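Local coordinates for protein insect group II chitinase (Ostrinia furnacalis, PDB 5Y2A) that hydrolyses chitin, the beta-1,4-linked polymer of N-acetylglucosamine, as one catalytic domain of an insect group II chitinase of glycoside hydrolase family 18, at residues A[47-52]-A[106-111]; A[102-107]-A[150-155]. All coordinates share one frame; numbering follows the deposited sequence.

Overall arrangement
Both contacts use helix 98-115, on the outer layer of the TIM barrel of this family 18 chitinase, and their centres lie about 11 Å apart. Contact 1 joins the helix to the short strand 49-51 and is partly buried; contact 2 joins it to the next barrel helix, 141-159, and is the more fully buried, though slightly farther from the chain centre. The chemistry follows the place: contact 1 mixes aliphatic groups lying over ring faces with a water-bridged backbone N-H, whereas contact 2 is apolar packing between helices, mostly aliphatic with one ring edge. Phe104 ties the two together: its ring packs against Ile49 and the main chain of 47-48, and its edge meets Leu152.

Contact 1 of 2, residues A[47-52]-A[106-111]; sequences LVIKSH and VHAVDF
Val48 places its CB over one face of the His107 imidazole, 3.7 Å from the ring centroid to CB and 20° off the normal, a CH-pi contact in which the two side chains cross at about a right angle. Its CG1 lies near CG of that ring, while CG2 lies near the CE1 and NE2 part. One turn along helix 98-115, Ile49 treats Phe111 similarly: CG2 stands 3.8 Å from the centroid of that ring. With CG1 anti to the carbonyl carbon and chi2 extended (169°), CD1 of Ile49 reaches 3.7 Å from CB of Ala108. A water bridges the polar groups, 2.8 Å from Ile49 N, whose hydrogen it accepts, and 2.8 Å from ND1 of His107. Were His107 exchanged for an alanine, this water would probably lose its imidazole mate and Val48 the face it rests on. Further in, Ile49 and Phe111 both pack on Leu78 of barrel strand 75-81; Tyr115, one turn on in the helix, meets Phe111 edge-to-face. Strand 49-51 and the loop residue before it thus meet the helix by aliphatic C-H groups over ring faces, while a water takes the hydrogen of Ile49 N and links it to the imidazole.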
ATOM      1  N   LEU A  47       9.293  -6.891  22.115  1.00 28.09           N
ATOM      2  CA  LEU A  47      10.485  -7.109  21.298  1.00 28.49           C
ATOM      3  C   LEU A  47      10.832  -8.597  21.216  1.00 24.50           C
ATOM      4  O   LEU A  47      11.975  -9.009  21.423  1.00 23.25           O
ATOM      5  CB  LEU A  47      11.664  -6.292  21.828  1.00 27.11           C
ATOM      6  CG  LEU A  47      11.461  -4.776  21.928  1.00 26.31           C
ATOM      7  CD1 LEU A  47      12.703  -4.107  22.486  1.00 27.23           C
ATOM      8  CD2 LEU A  47      11.076  -4.160  20.585  1.00 25.76           C
ATOM      9  N   VAL A  48       9.816  -9.409  20.908  1.00 24.22           N
ATOM     10  CA  VAL A  48       9.989 -10.831  20.640  1.00 25.74           C
ATOM     11  C   VAL A  48       9.185 -11.194  19.399  1.00 24.12           C
ATOM     12  O   VAL A  48       8.277 -10.471  18.982  1.00 22.24           O
ATOM     13  CB  VAL A  48       9.565 -11.736  21.820  1.00 27.50           C
ATOM     14  CG1 VAL A  48      10.402 -11.445  23.067  1.00 25.31           C
ATOM     15  CG2 VAL A  48       8.084 -11.579  22.101  1.00 24.82           C
ATOM     16  N   ILE A  49       9.530 -12.346  18.816  1.00 23.43           N
ATOM     17  CA  ILE A  49       8.821 -12.848  17.644  1.00 21.57           C
ATOM     18  C   ILE A  49       7.357 -13.090  17.976  1.00 24.86           C
ATOM     19  O   ILE A  49       7.020 -13.626  19.040  1.00 23.78           O
ATOM     20  CB  ILE A  49       9.478 -14.146  17.144  1.00 21.17           C
ATOM     21  CG1 ILE A  49      10.888 -13.882  16.631  1.00 20.09           C
ATOM     22  CG2 ILE A  49       8.607 -14.822  16.088  1.00 20.54           C
ATOM     23  CD1 ILE A  49      11.686 -15.154  16.365  1.00 19.36           C
ATOM     24  N   LYS A  50       6.476 -12.704  17.056  1.00 23.14           N
ATOM     25  CA  LYS A  50       5.072 -13.083  17.137  1.00 23.01           C
ATOM     26  C   LYS A  50       4.545 -13.327  15.732  1.00 21.65           C
ATOM     27  O   LYS A  50       5.088 -12.824  14.744  1.00 20.13           O
ATOM     28  CB  LYS A  50       4.221 -12.018  17.847  1.00 24.99           C
ATOM     29  CG  LYS A  50       3.902 -10.793  17.004  1.00 24.23           C
ATOM     30  CD  LYS A  50       2.844  -9.916  17.673  1.00 23.39           C
ATOM     31  CE  LYS A  50       2.730  -8.572  16.972  1.00 28.96           C
ATOM     32  NZ  LYS A  50       1.901  -7.594  17.731  1.00 26.55           N
ATOM     33  N   SER A  51       3.493 -14.137  15.654  1.00 19.74           N
ATOM     34  CA  SER A  51       2.836 -14.374  14.382  1.00 21.46           C
ATOM     35  C   SER A  51       2.183 -13.090  13.893  1.00 23.23           C
ATOM     36  O   SER A  51       1.599 -12.334  14.675  1.00 19.48           O
ATOM     37  CB  SER A  51       1.788 -15.476  14.525  1.00 20.53           C
ATOM     38  OG  SER A  51       0.932 -15.512  13.394  1.00 22.16           O
ATOM     39  N   HIS A  52       2.289 -12.840  12.593  1.00 19.06           N
ATOM     40  CA  HIS A  52       1.634 -11.691  11.990  1.00 19.80           C
ATOM     41  C   HIS A  52       0.205 -12.009  11.578  1.00 19.27           C
ATOM     42  O   HIS A  52      -0.562 -11.089  11.276  1.00 23.22           O
ATOM     43  CB  HIS A  52       2.442 -11.208  10.772  1.00 21.46           C
ATOM     44  CG  HIS A  52       1.881  -9.983  10.112  1.00 20.94           C
ATOM     45  ND1 HIS A  52       1.162 -10.033   8.937  1.00 23.82           N
ATOM     46  CD2 HIS A  52       1.921  -8.679  10.474  1.00 23.06           C
ATOM     47  CE1 HIS A  52       0.789  -8.810   8.599  1.00 24.01           C
ATOM     48  NE2 HIS A  52       1.236  -7.971   9.516  1.00 23.87           N
ATOM     49  N   VAL A 106      16.174 -16.161  23.826  1.00 26.39           N
ATOM     50  CA  VAL A 106      15.543 -17.241  24.586  1.00 26.14           C
ATOM     51  C   VAL A 106      14.141 -17.522  24.054  1.00 25.46           C
ATOM     52  O   VAL A 106      13.755 -18.679  23.845  1.00 25.56           O
ATOM     53  CB  VAL A 106      15.519 -16.900  26.087  1.00 28.87           C
ATOM     54  CG1 VAL A 106      14.591 -17.850  26.824  1.00 27.05           C
ATOM     55  CG2 VAL A 106      16.923 -16.970  26.659  1.00 29.79           C
ATOM     56  N   HIS A 107      13.358 -16.466  23.830  1.00 25.74           N
ATOM     57  CA  HIS A 107      11.996 -16.645  23.338  1.00 25.49           C
ATOM     58  C   HIS A 107      11.983 -17.215  21.922  1.00 24.93           C
ATOM     59  O   HIS A 107      11.135 -18.054  21.591  1.00 23.66           O
ATOM     60  CB  HIS A 107      11.247 -15.312  23.388  1.00 27.99           C
ATOM     61  CG  HIS A 107       9.886 -15.365  22.772  1.00 30.50           C
ATOM     62  ND1 HIS A 107       9.676 -15.223  21.415  1.00 31.13           N
ATOM     63  CD2 HIS A 107       8.662 -15.541  23.325  1.00 30.03           C
ATOM     64  CE1 HIS A 107       8.383 -15.313  21.162  1.00 31.03           C
ATOM     65  NE2 HIS A 107       7.745 -15.506  22.304  1.00 33.64           N
ATOM     66  N   ALA A 108      12.909 -16.768  21.072  1.00 27.87           N
ATOM     67  CA  ALA A 108      12.930 -17.230  19.687  1.00 23.12           C
ATOM     68  C   ALA A 108      13.114 -18.740  19.607  1.00 23.14           C
ATOM     69  O   ALA A 108      12.419 -19.415  18.841  1.00 24.71           O
ATOM     70  CB  ALA A 108      14.035 -16.512  18.912  1.00 22.16           C
ATOM     71  N   VAL A 109      14.027 -19.293  20.408  1.00 28.04           N
ATOM     72  CA  VAL A 109      14.269 -20.735  20.379  1.00 24.54           C
ATOM     73  C   VAL A 109      12.985 -21.497  20.689  1.00 26.16           C
ATOM     74  O   VAL A 109      12.635 -22.464  20.003  1.00 28.17           O
ATOM     75  CB  VAL A 109      15.401 -21.109  21.352  1.00 28.05           C
ATOM     76  CG1 VAL A 109      15.467 -22.619  21.532  1.00 36.17           C
ATOM     77  CG2 VAL A 109      16.730 -20.571  20.841  1.00 28.42           C
ATOM     78  N   ASP A 110      12.265 -21.066  21.725  1.00 26.90           N
ATOM     79  CA  ASP A 110      11.023 -21.739  22.097  1.00 28.12           C
ATOM     80  C   ASP A 110       9.945 -21.554  21.034  1.00 23.15           C
ATOM     81  O   ASP A 110       9.207 -22.496  20.721  1.00 25.98           O
ATOM     82  CB  ASP A 110      10.538 -21.219  23.448  1.00 31.49           C
ATOM     83  CG  ASP A 110      11.473 -21.590  24.578  1.00 39.33           C
ATOM     84  OD1 ASP A 110      12.107 -22.664  24.491  1.00 35.80           O
ATOM     85  OD2 ASP A 110      11.582 -20.804  25.542  1.00 44.83           O
ATOM     86  N   PHE A 111       9.837 -20.347  20.474  1.00 25.11           N
ATOM     87  CA  PHE A 111       8.848 -20.097  19.426  1.00 26.08           C
ATOM     88  C   PHE A 111       9.082 -21.018  18.232  1.00 23.61           C
ATOM     89  O   PHE A 111       8.151 -21.656  17.729  1.00 21.60           O
ATOM     90  CB  PHE A 111       8.907 -18.627  19.001  1.00 27.68           C
ATOM     91  CG  PHE A 111       7.735 -18.178  18.162  1.00 25.66           C
ATOM     92  CD1 PHE A 111       7.734 -18.365  16.787  1.00 22.93           C
ATOM     93  CD2 PHE A 111       6.645 -17.551  18.748  1.00 27.84           C
ATOM     94  CE1 PHE A 111       6.660 -17.948  16.011  1.00 21.79           C
ATOM     95  CE2 PHE A 111       5.568 -17.127  17.977  1.00 24.34           C
ATOM     96  CZ  PHE A 111       5.577 -17.327  16.605  1.00 24.40           C
TER
HETATM   97  O   HOH W   1      11.622 -13.771  20.001  1.00 23.57           O

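Contact 2 of 2, residues A[102-107]-A[150-155]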
ATOM      1  N   ARG A 102      18.849 -10.657  24.833  1.00 31.18           N
ATOM      2  CA  ARG A 102      18.843 -11.923  25.555  1.00 31.04           C
ATOM      3  C   ARG A 102      17.432 -12.488  25.659  1.00 25.75           C
ATOM      4  O   ARG A 102      17.208 -13.680  25.418  1.00 28.94           O
ATOM      5  CB  ARG A 102      19.467 -11.733  26.940  1.00 33.42           C
ATOM      6  CG  ARG A 102      19.459 -12.985  27.780  1.00 39.25           C
ATOM      7  CD  ARG A 102      20.178 -14.109  27.053  1.00 50.22           C
ATOM      8  NE  ARG A 102      20.123 -15.369  27.786  1.00 55.62           N
ATOM      9  CZ  ARG A 102      20.450 -16.549  27.267  1.00 63.04           C
ATOM     10  NH1 ARG A 102      20.852 -16.638  26.004  1.00 55.11           N
ATOM     11  NH2 ARG A 102      20.370 -17.644  28.010  1.00 69.71           N
ATOM     12  N   LYS A 103      16.467 -11.642  26.026  1.00 28.06           N
ATOM     13  CA  LYS A 103      15.065 -12.052  26.038  1.00 27.36           C
ATOM     14  C   LYS A 103      14.620 -12.537  24.660  1.00 25.65           C
ATOM     15  O   LYS A 103      13.930 -13.558  24.542  1.00 25.71           O
ATOM     16  CB  LYS A 103      14.209 -10.878  26.516  1.00 24.49           C
ATOM     17  CG  LYS A 103      12.710 -11.107  26.562  1.00 31.05           C
ATOM     18  CD  LYS A 103      11.999  -9.768  26.783  1.00 31.03           C
ATOM     19  CE  LYS A 103      10.486  -9.894  26.731  1.00 30.22           C
ATOM     20  NZ  LYS A 103       9.839  -8.549  26.792  1.00 34.04           N
ATOM     21  N   PHE A 104      15.017 -11.822  23.603  1.00 26.25           N
ATOM     22  CA  PHE A 104      14.643 -12.211  22.243  1.00 23.00           C
ATOM     23  C   PHE A 104      15.156 -13.605  21.905  1.00 24.12           C
ATOM     24  O   PHE A 104      14.410 -14.446  21.390  1.00 27.18           O
ATOM     25  CB  PHE A 104      15.184 -11.184  21.246  1.00 23.37           C
ATOM     26  CG  PHE A 104      14.930 -11.536  19.802  1.00 22.31           C
ATOM     27  CD1 PHE A 104      15.828 -12.319  19.095  1.00 21.65           C
ATOM     28  CD2 PHE A 104      13.792 -11.078  19.156  1.00 24.61           C
ATOM     29  CE1 PHE A 104      15.597 -12.647  17.769  1.00 23.53           C
ATOM     30  CE2 PHE A 104      13.552 -11.396  17.827  1.00 22.53           C
ATOM     31  CZ  PHE A 104      14.455 -12.185  17.132  1.00 21.62           C
ATOM     32  N   VAL A 105      16.435 -13.862  22.187  1.00 24.00           N
ATOM     33  CA  VAL A 105      17.062 -15.126  21.804  1.00 25.10           C
ATOM     34  C   VAL A 105      16.397 -16.296  22.519  1.00 25.43           C
ATOM     35  O   VAL A 105      16.096 -17.330  21.910  1.00 24.03           O
ATOM     36  CB  VAL A 105      18.574 -15.080  22.088  1.00 25.00           C
ATOM     37  CG1 VAL A 105      19.187 -16.466  21.934  1.00 26.74           C
ATOM     38  CG2 VAL A 105      19.254 -14.077  21.176  1.00 22.71           C
ATOM     39  N   VAL A 106      16.174 -16.161  23.826  1.00 26.39           N
ATOM     40  CA  VAL A 106      15.543 -17.241  24.586  1.00 26.14           C
ATOM     41  C   VAL A 106      14.141 -17.522  24.054  1.00 25.46           C
ATOM     42  O   VAL A 106      13.755 -18.679  23.845  1.00 25.56           O
ATOM     43  CB  VAL A 106      15.519 -16.900  26.087  1.00 28.87           C
ATOM     44  CG1 VAL A 106      14.591 -17.850  26.824  1.00 27.05           C
ATOM     45  CG2 VAL A 106      16.923 -16.970  26.659  1.00 29.79           C
ATOM     46  N   HIS A 107      13.358 -16.466  23.830  1.00 25.74           N
ATOM     47  CA  HIS A 107      11.996 -16.645  23.338  1.00 25.49           C
ATOM     48  C   HIS A 107      11.983 -17.215  21.922  1.00 24.93           C
ATOM     49  O   HIS A 107      11.135 -18.054  21.591  1.00 23.66           O
ATOM     50  CB  HIS A 107      11.247 -15.312  23.388  1.00 27.99           C
ATOM     51  CG  HIS A 107       9.886 -15.365  22.772  1.00 30.50           C
ATOM     52  ND1 HIS A 107       9.676 -15.223  21.415  1.00 31.13           N
ATOM     53  CD2 HIS A 107       8.662 -15.541  23.325  1.00 30.03           C
ATOM     54  CE1 HIS A 107       8.383 -15.313  21.162  1.00 31.03           C
ATOM     55  NE2 HIS A 107       7.745 -15.506  22.304  1.00 33.64           N
ATOM     56  N   LYS A 150      25.548 -12.992  16.484  1.00 24.26           N
ATOM     57  CA  LYS A 150      26.479 -13.837  17.235  1.00 24.96           C
ATOM     58  C   LYS A 150      25.773 -14.574  18.367  1.00 25.82           C
ATOM     59  O   LYS A 150      26.010 -15.770  18.584  1.00 24.89           O
ATOM     60  CB  LYS A 150      27.637 -13.009  17.798  1.00 27.91           C
ATOM     61  CG  LYS A 150      28.652 -12.537  16.781  1.00 39.70           C
ATOM     62  CD  LYS A 150      29.835 -11.888  17.481  1.00 44.73           C
ATOM     63  CE  LYS A 150      29.867 -10.389  17.249  1.00 50.88           C
ATOM     64  NZ  LYS A 150      30.574 -10.043  15.987  1.00 48.35           N
ATOM     65  N   GLU A 151      24.887 -13.884  19.088  1.00 24.05           N
ATOM     66  CA  GLU A 151      24.232 -14.509  20.232  1.00 24.93           C
ATOM     67  C   GLU A 151      23.199 -15.532  19.792  1.00 26.89           C
ATOM     68  O   GLU A 151      23.064 -16.589  20.421  1.00 24.93           O
ATOM     69  CB  GLU A 151      23.608 -13.436  21.120  1.00 26.46           C
ATOM     70  CG  GLU A 151      24.662 -12.546  21.753  1.00 27.13           C
ATOM     71  CD  GLU A 151      24.142 -11.174  22.111  1.00 30.58           C
ATOM     72  OE1 GLU A 151      22.910 -10.965  22.061  1.00 30.96           O
ATOM     73  OE2 GLU A 151      24.974 -10.293  22.417  1.00 31.91           O
ATOM     74  N   LEU A 152      22.463 -15.245  18.714  1.00 22.02           N
ATOM     75  CA  LEU A 152      21.593 -16.262  18.130  1.00 23.06           C
ATOM     76  C   LEU A 152      22.403 -17.463  17.655  1.00 22.76           C
ATOM     77  O   LEU A 152      21.982 -18.612  17.830  1.00 21.99           O
ATOM     78  CB  LEU A 152      20.786 -15.672  16.973  1.00 21.31           C
ATOM     79  CG  LEU A 152      19.600 -14.773  17.332  1.00 23.80           C
ATOM     80  CD1 LEU A 152      19.198 -13.899  16.139  1.00 20.45           C
ATOM     81  CD2 LEU A 152      18.428 -15.618  17.794  1.00 18.23           C
ATOM     82  N   ARG A 153      23.561 -17.213  17.040  1.00 23.56           N
ATOM     83  CA  ARG A 153      24.416 -18.305  16.577  1.00 23.98           C
ATOM     84  C   ARG A 153      24.785 -19.253  17.716  1.00 25.36           C
ATOM     85  O   ARG A 153      24.679 -20.477  17.577  1.00 25.29           O
ATOM     86  CB  ARG A 153      25.677 -17.737  15.915  1.00 22.27           C
ATOM     87  CG  ARG A 153      26.748 -18.777  15.587  1.00 25.46           C
ATOM     88  CD  ARG A 153      26.492 -19.468  14.260  1.00 28.95           C
ATOM     89  NE  ARG A 153      25.533 -20.562  14.362  1.00 30.92           N
ATOM     90  CZ  ARG A 153      24.736 -20.955  13.375  1.00 30.22           C
ATOM     91  NH1 ARG A 153      24.765 -20.332  12.204  1.00 26.07           N
ATOM     92  NH2 ARG A 153      23.903 -21.969  13.560  1.00 29.61           N
ATOM     93  N   LYS A 154      25.225 -18.708  18.853  1.00 26.18           N
ATOM     94  CA  LYS A 154      25.614 -19.577  19.963  1.00 29.17           C
ATOM     95  C   LYS A 154      24.426 -20.368  20.496  1.00 27.10           C
ATOM     96  O   LYS A 154      24.532 -21.576  20.736  1.00 28.72           O
ATOM     97  CB  LYS A 154      26.309 -18.791  21.077  1.00 32.68           C
ATOM     98  CG  LYS A 154      27.720 -18.346  20.699  1.00 44.09           C
ATOM     99  CD  LYS A 154      28.550 -17.984  21.928  1.00 53.96           C
ATOM    100  CE  LYS A 154      29.991 -17.608  21.555  1.00 56.30           C
ATOM    101  NZ  LYS A 154      30.827 -18.763  21.094  1.00 36.89           N
ATOM    102  N   ALA A 155      23.284 -19.709  20.692  1.00 25.70           N
ATOM    103  CA  ALA A 155      22.128 -20.430  21.220  1.00 25.67           C
ATOM    104  C   ALA A 155      21.613 -21.460  20.221  1.00 26.51           C
ATOM    105  O   ALA A 155      21.221 -22.566  20.611  1.00 28.34           O
ATOM    106  CB  ALA A 155      21.017 -19.452  21.603  1.00 26.75           C
TER
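Glu151 O accepts the helix bond from Ala155 N at 3.1 Å, and CG1 of Val105, coming from the neighbouring helix, lies 4.2 Å from the same oxygen, Glu151 O, a loose apolar approach that adds no bond. The same methyl, CG1 of Val105, lies 3.5 Å from CB of Ala155, the shortest approach between the two segments. It gets there because CG1 lies anti to the backbone N (chi1 170°), which leaves CG2 anti to the carbonyl carbon and directed at Leu152, whose CD2 is 3.8 Å from CG2 of Val105. The two helices are successive members of the outer layer of the (beta/alpha)8 barrel, one following strand 75-81 and the other strand 119-123; the axes of the short segments 102-107 and 150-155 pass 10.0 Å apart at a crossing angle of -34°. Leu152 forks against Phe104 from the ring's edge, near its plane, its CD2 lying 4.1 Å from CE1 of Phe104 and CD1 close to the same ring atom. On the barrel side Leu152 continues onto Leu163 of strand 162-167. At the margin CB of Glu151 lies 4.4 Å from CG2 of Val105, and its carboxylate runs on to a salt bridge with Arg101, of the same helix as Val105.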